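Long-range contact in NADH dehydrogenase (Methanothermobacter marburgensis, PDB 4R81), which binds FMN and probably catalyses the reduction of quinones by NADH or NADPH: residues V6-A11 against H35-G40. Residues are numbered along the deposited sequence; the frame is centred on the assembly and turned at random.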
loop_
_atom_site.group_PDB
_atom_site.type_symbol
_atom_site.label_atom_id
_atom_site.label_comp_id
_atom_site.label_asym_id
_atom_site.label_seq_id
_atom_site.Cartn_x
_atom_site.Cartn_y
_atom_site.Cartn_z
ATOM N N VAL A 6 -23.517 0.782 -7.216
ATOM C CA VAL A 6 -22.078 0.795 -6.983
ATOM C C VAL A 6 -21.756 1.195 -5.555
ATOM O O VAL A 6 -22.266 2.204 -5.072
ATOM C CB VAL A 6 -21.381 1.809 -7.900
ATOM C CG1 VAL A 6 -19.873 1.604 -7.861
ATOM C CG2 VAL A 6 -21.896 1.664 -9.317
ATOM N N TYR A 7 -20.907 0.420 -4.883
ATOM C CA TYR A 7 -20.346 0.875 -3.615
ATOM C C TYR A 7 -18.973 1.463 -3.915
ATOM O O TYR A 7 -18.078 0.776 -4.430
ATOM C CB TYR A 7 -20.289 -0.236 -2.548
ATOM C CG TYR A 7 -19.725 0.230 -1.212
ATOM C CD1 TYR A 7 -20.192 1.395 -0.602
ATOM C CD2 TYR A 7 -18.728 -0.495 -0.561
ATOM C CE1 TYR A 7 -19.675 1.833 0.616
ATOM C CE2 TYR A 7 -18.204 -0.072 0.655
ATOM C CZ TYR A 7 -18.682 1.095 1.240
ATOM O OH TYR A 7 -18.179 1.542 2.446
ATOM N N ILE A 8 -18.834 2.750 -3.607
ATOM C CA ILE A 8 -17.666 3.530 -3.978
ATOM C C ILE A 8 -16.818 3.821 -2.754
ATOM O O ILE A 8 -17.248 4.536 -1.837
ATOM C CB ILE A 8 -18.072 4.874 -4.611
ATOM C CG1 ILE A 8 -19.008 4.662 -5.813
ATOM C CG2 ILE A 8 -16.832 5.652 -5.015
ATOM C CD1 ILE A 8 -19.636 5.953 -6.319
ATOM N N LEU A 9 -15.616 3.255 -2.734
ATOM C CA LEU A 9 -14.662 3.532 -1.666
ATOM C C LEU A 9 -13.863 4.762 -2.061
ATOM O O LEU A 9 -13.206 4.786 -3.103
ATOM C CB LEU A 9 -13.714 2.347 -1.450
ATOM C CG LEU A 9 -14.259 1.086 -0.766
ATOM C CD1 LEU A 9 -14.952 1.460 0.542
ATOM C CD2 LEU A 9 -15.204 0.283 -1.684
ATOM N N PHE A 10 -13.920 5.783 -1.221
ATOM C CA PHE A 10 -13.240 7.037 -1.488
ATOM C C PHE A 10 -12.220 7.288 -0.386
ATOM O O PHE A 10 -12.556 7.287 0.801
ATOM C CB PHE A 10 -14.254 8.178 -1.556
ATOM C CG PHE A 10 -13.634 9.525 -1.760
ATOM C CD1 PHE A 10 -13.225 9.931 -3.018
ATOM C CD2 PHE A 10 -13.452 10.385 -0.695
ATOM C CE1 PHE A 10 -12.649 11.182 -3.209
ATOM C CE2 PHE A 10 -12.872 11.624 -0.877
ATOM C CZ PHE A 10 -12.474 12.026 -2.132
ATOM N N ALA A 11 -10.974 7.512 -0.786
ATOM C CA ALA A 11 -9.878 7.659 0.159
ATOM C C ALA A 11 -9.087 8.950 -0.040
ATOM O O ALA A 11 -8.174 8.991 -0.863
ATOM C CB ALA A 11 -8.942 6.450 0.051
ATOM N N HIS A 35 -27.649 4.406 -13.036
ATOM C CA HIS A 35 -27.078 3.606 -11.964
ATOM C C HIS A 35 -27.268 4.285 -10.613
ATOM O O HIS A 35 -27.552 5.485 -10.545
ATOM C CB HIS A 35 -25.598 3.348 -12.241
ATOM C CG HIS A 35 -25.355 2.645 -13.540
ATOM N ND1 HIS A 35 -26.072 1.535 -13.926
ATOM C CD2 HIS A 35 -24.477 2.896 -14.540
ATOM C CE1 HIS A 35 -25.647 1.129 -15.111
ATOM N NE2 HIS A 35 -24.680 1.937 -15.504
ATOM N N THR A 36 -27.131 3.512 -9.537
ATOM C CA THR A 36 -27.209 4.070 -8.184
ATOM C C THR A 36 -25.899 3.841 -7.445
ATOM O O THR A 36 -25.053 3.072 -7.894
ATOM C CB THR A 36 -28.374 3.475 -7.363
ATOM O OG1 THR A 36 -28.169 2.069 -7.188
ATOM C CG2 THR A 36 -29.701 3.713 -8.062
ATOM N N TYR A 37 -25.726 4.490 -6.301
ATOM C CA TYR A 37 -24.463 4.344 -5.583
ATOM C C TYR A 37 -24.533 4.706 -4.097
ATOM O O TYR A 37 -25.463 5.379 -3.637
ATOM C CB TYR A 37 -23.348 5.149 -6.277
ATOM C CG TYR A 37 -23.625 6.631 -6.276
ATOM C CD1 TYR A 37 -23.190 7.438 -5.227
ATOM C CD2 TYR A 37 -24.353 7.217 -7.303
ATOM C CE1 TYR A 37 -23.464 8.789 -5.209
ATOM C CE2 TYR A 37 -24.633 8.566 -7.295
ATOM C CZ TYR A 37 -24.188 9.346 -6.247
ATOM O OH TYR A 37 -24.467 10.686 -6.244
ATOM N N GLU A 38 -23.535 4.231 -3.356
ATOM C CA GLU A 38 -23.313 4.631 -1.977
ATOM C C GLU A 38 -21.827 4.916 -1.842
ATOM O O GLU A 38 -21.006 4.129 -2.303
ATOM C CB GLU A 38 -23.722 3.518 -0.995
ATOM C CG GLU A 38 -23.512 3.904 0.476
ATOM C CD GLU A 38 -23.955 2.833 1.461
ATOM O OE1 GLU A 38 -24.520 1.802 1.034
ATOM O OE2 GLU A 38 -23.727 3.024 2.678
ATOM N N VAL A 39 -21.481 6.040 -1.219
ATOM C CA VAL A 39 -20.078 6.391 -1.024
ATOM C C VAL A 39 -19.600 6.065 0.380
ATOM O O VAL A 39 -20.204 6.503 1.369
ATOM C CB VAL A 39 -19.805 7.885 -1.310
ATOM C CG1 VAL A 39 -18.317 8.199 -1.121
ATOM C CG2 VAL A 39 -20.256 8.241 -2.720
ATOM N N GLY A 40 -18.513 5.298 0.453
ATOM C CA GLY A 40 -17.812 5.080 1.701
ATOM C C GLY A 40 -16.599 5.991 1.744
ATOM O O GLY A 40 -15.555 5.675 1.177
#
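The backbones of V6, I8 and F10 hydrogen-bond to those of T36, E38 and G40. This is the parallel ladder of the first beta-alpha-beta unit of a flavodoxin-like fold, with helix 18-32 as the crossover. Strand 36-41 is an edge strand of the five-stranded sheet within the chain.

Five N-H...O=C bonds join the strands. V6 N gives to T36 O (2.8 Å), and V6 O accepts from E38 N. I8 N gives to E38 O in a nearly straight bond, 174° at the hydrogen, and I8 O takes G40 N at 2.7 Å. F10 N closes the ladder on G40 O. V6 O is also met by Y37 CA in a CA-H...O contact of 3.1 Å. The backbone polar groups of Y7 and L9 turn the other way, to strand 84-90.

On the face covered by helix 18-32, I8 CD1 packs on Y37 CB at 3.8 Å, and F10 CB meets V39 CG1. F10 also lies beside the FMN-binding residues H12 and S19.

On the opposite face, E38 OE1 forms a salt bridge with R81. Y7 has its ring anti to the backbone N (chi1 -179°), and the ring leans over strand 36-41. Its hydroxyl hydrogen-bonds E75 and R78. Y7 CD1 sits 3.3 Å from E38 O, and Y7 OH ends 3.6 Å from G40 CA.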